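PDB 5DGG: legionella ubiquitin-specific protease A domain-containing protein from Legionella pneumophila subsp. pneumophila, which is of unknown function but, through this central LupA-type domain of the CA peptidase clan, possibly acts as a ubiquitin-specific protease. Local coordinates for residues A36-F48 against D99-P111. Residues are numbered along the deposited sequence; the frame is centred on the assembly and turned at random. Where two conformers were deposited one is given.
Sequences ANAIIETLASDVF and DYVLDLLNQCGVP
Cys108, Ile40 and Leu104 form the centre of this apolar helix-helix contact, which no direct hydrogen bond crosses. The Cys108 thiol lies beside its backbone N (chi1 -65°), which lays SG against Leu43 CD2 at 3.6 Å, while Cys108 CB meets Ala44 CB at 3.9 Å. Here the backbones come closest, with the CA atoms of Ala44 and Cys108 4.7 Å apart. Ile40 reaches across with the CD1 end of its CG1 branch, which presses tightly on Leu104 CD1 (3.4 Å) and also touches Gln107 CB; the Ile40 and Leu104 side chains run past each other in opposite directions. Leu43 CD2 packs on Leu104 CG, the two side chains crossing at a slant. Just past helix 36-47, the Phe48 ring turns its edge to the Cys108 carbonyl, CE2 to O 3.2 Å, and Val47 CG1 covers one ring face. Gly109 closes helix 99-108 in a Schellman motif, after which Val110 CG2 touches Val47 CG1. The axes of segments 36-47 and 99-108 cross at -68°, and both helices pack against the LupA domain's five-stranded mixed sheet: Leu43 rests on Met25 (strand 22-29) and Ile55 (54-60), Leu105 on Val115 (115-120), and Val47, Phe48 and Val110 converge on Tyr81 of strand 81-86.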
ATOM      1  N   ALA A  36      -8.305  10.350   7.740  1.00 32.51           N
ATOM      2  CA  ALA A  36      -7.062  11.078   7.665  1.00 35.07           C
ATOM      3  C   ALA A  36      -6.767  11.806   9.009  1.00 37.01           C
ATOM      4  O   ALA A  36      -5.654  11.741   9.549  1.00 37.78           O
ATOM      5  CB  ALA A  36      -7.178  12.083   6.522  1.00 35.93           C
ATOM      6  N   ASN A  37      -7.767  12.505   9.555  1.00 35.02           N
ATOM      7  CA  ASN A  37      -7.581  13.222  10.813  1.00 35.91           C
ATOM      8  C   ASN A  37      -7.100  12.338  11.935  1.00 36.18           C
ATOM      9  O   ASN A  37      -6.214  12.719  12.669  1.00 36.04           O
ATOM     10  CB  ASN A  37      -8.854  13.934  11.246  1.00 37.95           C
ATOM     11  CG  ASN A  37      -9.272  14.999  10.259  1.00 37.94           C
ATOM     12  OD1 ASN A  37      -8.505  15.362   9.352  1.00 39.02           O
ATOM     13  ND2 ASN A  37     -10.488  15.488  10.404  1.00 38.34           N
ATOM     14  N   ALA A  38      -7.658  11.154  12.031  1.00 35.89           N
ATOM     15  CA  ALA A  38      -7.330  10.253  13.109  1.00 38.78           C
ATOM     16  C   ALA A  38      -5.914   9.718  13.069  1.00 40.56           C
ATOM     17  O   ALA A  38      -5.417   9.293  14.104  1.00 45.70           O
ATOM     18  CB  ALA A  38      -8.284   9.075  13.100  1.00 38.04           C
ATOM     19  N   ILE A  39      -5.277   9.671  11.903  1.00 38.80           N
ATOM     20  CA  ILE A  39      -3.946   9.073  11.851  1.00 40.15           C
ATOM     21  C   ILE A  39      -2.781  10.042  11.804  1.00 36.30           C
ATOM     22  O   ILE A  39      -1.636   9.589  11.763  1.00 37.94           O
ATOM     23  CB  ILE A  39      -3.760   8.103  10.677  1.00 43.18           C
ATOM     24  CG1 ILE A  39      -3.748   8.833   9.338  1.00 40.00           C
ATOM     25  CG2 ILE A  39      -4.781   6.978  10.777  1.00 48.74           C
ATOM     26  CD1 ILE A  39      -3.033   7.990   8.305  1.00 46.54           C
ATOM     27  N   ILE A  40      -3.054  11.346  11.782  1.00 34.19           N
ATOM     28  CA  ILE A  40      -1.976  12.335  11.646  1.00 35.31           C
ATOM     29  C   ILE A  40      -0.931  12.087  12.726  1.00 33.97           C
ATOM     30  O   ILE A  40       0.267  12.117  12.447  1.00 31.63           O
ATOM     31  CB  ILE A  40      -2.469  13.795  11.776  1.00 36.11           C
ATOM     32  CG1 ILE A  40      -3.406  14.166  10.660  1.00 36.27           C
ATOM     33  CG2 ILE A  40      -1.305  14.798  11.771  1.00 35.13           C
ATOM     34  CD1 ILE A  40      -2.861  13.957   9.292  1.00 36.31           C
ATOM     35  N   GLU A  41      -1.371  11.804  13.953  1.00 34.46           N
ATOM     36  CA  GLU A  41      -0.423  11.753  15.053  1.00 36.50           C
ATOM     37  C   GLU A  41       0.462  10.512  14.961  1.00 35.32           C
ATOM     38  O   GLU A  41       1.689  10.571  15.166  1.00 33.22           O
ATOM     39  CB  GLU A  41      -1.133  11.909  16.397  1.00 42.70           C
ATOM     40  CG  GLU A  41      -1.524  13.387  16.645  1.00 47.58           C
ATOM     41  CD  GLU A  41      -2.048  13.666  18.036  1.00 55.42           C
ATOM     42  OE1 GLU A  41      -3.189  13.271  18.281  1.00 60.23           O
ATOM     43  OE2 GLU A  41      -1.349  14.306  18.879  1.00 68.01           O
ATOM     44  N   THR A  42      -0.153   9.408  14.608  1.00 33.63           N
ATOM     45  CA  THR A  42       0.593   8.174  14.391  0.60 35.02           C
ATOM     46  C   THR A  42       1.523   8.302  13.182  1.00 30.54           C
ATOM     47  O   THR A  42       2.696   7.937  13.262  1.00 30.22           O
ATOM     48  CB  THR A  42      -0.310   6.927  14.301  0.60 37.29           C
ATOM     49  OG1 THR A  42       0.507   5.763  14.173  0.60 42.58           O
ATOM     50  CG2 THR A  42      -1.240   6.968  13.110  0.60 37.81           C
ATOM     51  N   LEU A  43       1.045   8.880  12.108  1.00 28.48           N
ATOM     52  CA  LEU A  43       1.867   8.979  10.918  1.00 29.58           C
ATOM     53  C   LEU A  43       3.009  10.004  11.167  1.00 29.35           C
ATOM     54  O   LEU A  43       4.179   9.761  10.808  1.00 29.00           O
ATOM     55  CB  LEU A  43       0.978   9.311   9.708  1.00 30.28           C
ATOM     56  CG  LEU A  43       1.692   9.674   8.414  1.00 29.72           C
ATOM     57  CD1 LEU A  43       2.435   8.486   7.857  1.00 29.70           C
ATOM     58  CD2 LEU A  43       0.698  10.205   7.389  1.00 31.02           C
ATOM     59  N   ALA A  44       2.713  11.099  11.865  1.00 28.36           N
ATOM     60  CA  ALA A  44       3.746  12.098  12.152  1.00 28.90           C
ATOM     61  C   ALA A  44       4.805  11.476  13.062  1.00 28.90           C
ATOM     62  O   ALA A  44       6.021  11.596  12.824  1.00 27.52           O
ATOM     63  CB  ALA A  44       3.140  13.325  12.796  1.00 30.98           C
ATOM     64  N   SER A  45       4.357  10.736  14.064  1.00 28.61           N
ATOM     65  CA  SER A  45       5.305  10.093  14.938  1.00 31.18           C
ATOM     66  C   SER A  45       6.295   9.186  14.182  1.00 30.36           C
ATOM     67  O   SER A  45       7.483   9.195  14.461  1.00 31.09           O
ATOM     68  CB  SER A  45       4.586   9.302  15.998  1.00 33.22           C
ATOM     69  OG  SER A  45       5.560   8.584  16.686  1.00 43.45           O
ATOM     70  N   ASP A  46       5.795   8.413  13.227  1.00 27.00           N
ATOM     71  CA  ASP A  46       6.617   7.520  12.404  1.00 27.02           C
ATOM     72  C   ASP A  46       7.480   8.298  11.406  1.00 26.94           C
ATOM     73  O   ASP A  46       8.655   7.987  11.231  1.00 27.48           O
ATOM     74  CB  ASP A  46       5.712   6.556  11.649  1.00 27.96           C
ATOM     75  CG  ASP A  46       5.046   5.545  12.559  1.00 31.58           C
ATOM     76  OD1 ASP A  46       5.557   5.283  13.672  1.00 32.63           O
ATOM     77  OD2 ASP A  46       4.031   4.999  12.130  1.00 32.72           O
ATOM     78  N   VAL A  47       6.912   9.327  10.783  1.00 25.73           N
ATOM     79  CA  VAL A  47       7.665  10.172   9.885  1.00 28.63           C
ATOM     80  C   VAL A  47       8.915  10.707  10.543  1.00 30.19           C
ATOM     81  O   VAL A  47       9.954  10.728   9.918  1.00 30.77           O
ATOM     82  CB  VAL A  47       6.807  11.287   9.299  1.00 29.38           C
ATOM     83  CG1 VAL A  47       7.656  12.395   8.710  1.00 31.22           C
ATOM     84  CG2 VAL A  47       5.911  10.680   8.232  1.00 30.07           C
ATOM     85  N   PHE A  48       8.802  11.098  11.806  1.00 32.69           N
ATOM     86  CA  PHE A  48       9.879  11.758  12.492  1.00 33.35           C
ATOM     87  C   PHE A  48      10.619  10.839  13.442  1.00 36.83           C
ATOM     88  O   PHE A  48      11.453  11.300  14.239  1.00 39.74           O
ATOM     89  CB  PHE A  48       9.376  13.058  13.178  1.00 31.18           C
ATOM     90  CG  PHE A  48       8.967  14.110  12.206  1.00 30.91           C
ATOM     91  CD1 PHE A  48       9.910  14.750  11.430  1.00 29.17           C
ATOM     92  CD2 PHE A  48       7.610  14.436  12.017  1.00 29.98           C
ATOM     93  CE1 PHE A  48       9.520  15.684  10.523  1.00 29.63           C
ATOM     94  CE2 PHE A  48       7.224  15.377  11.092  1.00 29.21           C
ATOM     95  CZ  PHE A  48       8.188  16.024  10.360  1.00 30.03           C
ATOM     96  N   ASP A  99      -2.744  15.001  -4.274  1.00 29.47           N
ATOM     97  CA  ASP A  99      -3.141  16.073  -3.356  1.00 32.31           C
ATOM     98  C   ASP A  99      -3.421  15.545  -1.985  1.00 29.79           C
ATOM     99  O   ASP A  99      -3.057  16.171  -1.011  1.00 28.79           O
ATOM    100  CB  ASP A  99      -4.424  16.744  -3.837  1.00 39.68           C
ATOM    101  CG  ASP A  99      -4.176  17.719  -4.956  1.00 49.57           C
ATOM    102  OD1 ASP A  99      -3.178  18.483  -4.872  1.00 55.00           O
ATOM    103  OD2 ASP A  99      -4.972  17.708  -5.925  1.00 59.82           O
ATOM    104  N   TYR A 100      -4.086  14.391  -1.962  1.00 27.23           N
ATOM    105  CA  TYR A 100      -4.482  13.717  -0.749  1.00 27.21           C
ATOM    106  C   TYR A 100      -3.291  13.417   0.105  1.00 24.81           C
ATOM    107  O   TYR A 100      -3.277  13.751   1.300  1.00 23.59           O
ATOM    108  CB  TYR A 100      -5.245  12.415  -1.055  1.00 27.61           C
ATOM    109  CG  TYR A 100      -5.712  11.664   0.174  1.00 27.73           C
ATOM    110  CD1 TYR A 100      -6.789  12.145   0.934  1.00 30.55           C
ATOM    111  CD2 TYR A 100      -5.100  10.493   0.591  1.00 26.08           C
ATOM    112  CE1 TYR A 100      -7.222  11.457   2.055  1.00 30.11           C
ATOM    113  CE2 TYR A 100      -5.522   9.811   1.715  1.00 26.31           C
ATOM    114  CZ  TYR A 100      -6.608  10.306   2.432  1.00 28.58           C
ATOM    115  OH  TYR A 100      -7.057   9.691   3.556  1.00 28.76           O
ATOM    116  N   VAL A 101      -2.272  12.791  -0.483  1.00 22.87           N
ATOM    117  CA  VAL A 101      -1.127  12.395   0.298  1.00 23.43           C
ATOM    118  C   VAL A 101      -0.231  13.578   0.676  1.00 22.56           C
ATOM    119  O   VAL A 101       0.313  13.610   1.793  1.00 21.83           O
ATOM    120  CB  VAL A 101      -0.259  11.325  -0.426  1.00 24.06           C
ATOM    121  CG1 VAL A 101       0.876  10.925   0.487  1.00 27.08           C
ATOM    122  CG2 VAL A 101      -1.106  10.102  -0.704  1.00 25.11           C
ATOM    123  N   LEU A 102      -0.044  14.502  -0.261  1.00 22.37           N
ATOM    124  CA  LEU A 102       0.688  15.699   0.027  1.00 26.04           C
ATOM    125  C   LEU A 102       0.042  16.480   1.194  1.00 27.99           C
ATOM    126  O   LEU A 102       0.733  16.950   2.081  1.00 26.66           O
ATOM    127  CB  LEU A 102       0.772  16.598  -1.202  1.00 28.28           C
ATOM    128  CG  LEU A 102       1.802  16.213  -2.248  1.00 30.85           C
ATOM    129  CD1 LEU A 102       1.702  17.170  -3.444  1.00 34.85           C
ATOM    130  CD2 LEU A 102       3.213  16.227  -1.651  1.00 31.94           C
ATOM    131  N   ASP A 103      -1.272  16.559   1.210  1.00 29.36           N
ATOM    132  CA  ASP A 103      -1.964  17.226   2.324  1.00 33.52           C
ATOM    133  C   ASP A 103      -1.824  16.461   3.624  1.00 31.43           C
ATOM    134  O   ASP A 103      -1.642  17.055   4.671  1.00 32.37           O
ATOM    135  CB  ASP A 103      -3.420  17.471   1.996  1.00 39.74           C
ATOM    136  CG  ASP A 103      -3.597  18.532   0.948  1.00 49.98           C
ATOM    137  OD1 ASP A 103      -2.651  18.791   0.169  1.00 59.76           O
ATOM    138  OD2 ASP A 103      -4.705  19.107   0.858  1.00 65.63           O
ATOM    139  N   LEU A 104      -1.845  15.145   3.561  1.00 29.44           N
ATOM    140  CA  LEU A 104      -1.611  14.320   4.739  1.00 29.94           C
ATOM    141  C   LEU A 104      -0.221  14.545   5.285  1.00 30.10           C
ATOM    142  O   LEU A 104      -0.033  14.782   6.489  1.00 31.24           O
ATOM    143  CB  LEU A 104      -1.819  12.882   4.347  1.00 34.54           C
ATOM    144  CG  LEU A 104      -1.774  11.738   5.324  1.00 40.30           C
ATOM    145  CD1 LEU A 104      -2.607  12.054   6.541  1.00 45.44           C
ATOM    146  CD2 LEU A 104      -2.330  10.554   4.587  1.00 42.74           C
ATOM    147  N   LEU A 105       0.772  14.492   4.409  1.00 27.20           N
ATOM    148  CA  LEU A 105       2.120  14.803   4.818  1.00 27.04           C
ATOM    149  C   LEU A 105       2.256  16.266   5.349  1.00 29.57           C
ATOM    150  O   LEU A 105       2.905  16.493   6.379  1.00 29.72           O
ATOM    151  CB  LEU A 105       3.101  14.511   3.707  1.00 26.86           C
ATOM    152  CG  LEU A 105       3.256  12.998   3.455  1.00 27.46           C
ATOM    153  CD1 LEU A 105       4.119  12.810   2.243  1.00 28.07           C
ATOM    154  CD2 LEU A 105       3.878  12.247   4.621  1.00 30.75           C
ATOM    155  N   ASN A 106       1.678  17.240   4.673  1.00 30.30           N
ATOM    156  CA  ASN A 106       1.710  18.593   5.217  1.00 36.55           C
ATOM    157  C   ASN A 106       1.083  18.683   6.607  1.00 35.43           C
ATOM    158  O   ASN A 106       1.634  19.326   7.473  1.00 36.68           O
ATOM    159  CB  ASN A 106       1.076  19.612   4.287  1.00 37.97           C
ATOM    160  CG  ASN A 106       1.442  21.024   4.679  1.00 45.41           C
ATOM    161  OD1 ASN A 106       2.565  21.474   4.432  1.00 53.24           O
ATOM    162  ND2 ASN A 106       0.516  21.722   5.330  1.00 47.81           N
ATOM    163  N   GLN A 107      -0.031  17.997   6.842  1.00 37.94           N
ATOM    164  CA  GLN A 107      -0.574  17.938   8.194  1.00 40.29           C
ATOM    165  C   GLN A 107       0.443  17.395   9.195  1.00 41.05           C
ATOM    166  O   GLN A 107       0.535  17.918  10.308  1.00 45.94           O
ATOM    167  CB  GLN A 107      -1.828  17.089   8.257  1.00 43.26           C
ATOM    168  CG  GLN A 107      -2.943  17.603   7.391  1.00 48.85           C
ATOM    169  CD  GLN A 107      -4.188  17.870   8.181  1.00 58.62           C
ATOM    170  OE1 GLN A 107      -4.194  18.719   9.089  1.00 60.48           O
ATOM    171  NE2 GLN A 107      -5.264  17.147   7.849  1.00 64.22           N
ATOM    172  N   CYS A 108       1.200  16.346   8.823  1.00 36.06           N
ATOM    173  CA  CYS A 108       2.220  15.777   9.710  1.00 34.95           C
ATOM    174  C   CYS A 108       3.395  16.707   9.968  1.00 35.84           C
ATOM    175  O   CYS A 108       4.199  16.454  10.852  1.00 36.53           O
ATOM    176  CB  CYS A 108       2.774  14.476   9.122  1.00 34.15           C
ATOM    177  SG  CYS A 108       1.499  13.265   9.081  1.00 35.44           S
ATOM    178  N   GLY A 109       3.517  17.739   9.152  1.00 37.81           N
ATOM    179  CA  GLY A 109       4.549  18.734   9.300  1.00 39.61           C
ATOM    180  C   GLY A 109       5.602  18.654   8.223  1.00 41.24           C
ATOM    181  O   GLY A 109       6.663  19.251   8.381  1.00 38.69           O
ATOM    182  N   VAL A 110       5.347  17.904   7.135  1.00 35.41           N
ATOM    183  CA  VAL A 110       6.313  17.824   6.042  1.00 34.07           C
ATOM    184  C   VAL A 110       5.908  18.754   4.902  1.00 36.24           C
ATOM    185  O   VAL A 110       4.847  18.548   4.292  1.00 33.16           O
ATOM    186  CB  VAL A 110       6.396  16.385   5.492  1.00 31.80           C
ATOM    187  CG1 VAL A 110       7.319  16.329   4.288  1.00 30.68           C
ATOM    188  CG2 VAL A 110       6.875  15.438   6.605  1.00 32.78           C
ATOM    189  N   PRO A 111       6.734  19.759   4.580  1.00 37.34           N
ATOM    190  CA  PRO A 111       6.344  20.571   3.406  1.00 38.80           C
ATOM    191  C   PRO A 111       6.452  19.823   2.053  1.00 39.57           C
ATOM    192  O   PRO A 111       7.287  18.913   1.877  1.00 35.39           O
ATOM    193  CB  PRO A 111       7.325  21.739   3.438  1.00 40.75           C
ATOM    194  CG  PRO A 111       8.500  21.205   4.168  1.00 40.88           C
ATOM    195  CD  PRO A 111       7.958  20.264   5.215  1.00 39.56           C
TER
HETATM  196  O   HOH W   1      -9.155  10.546   4.709  1.00 30.08           O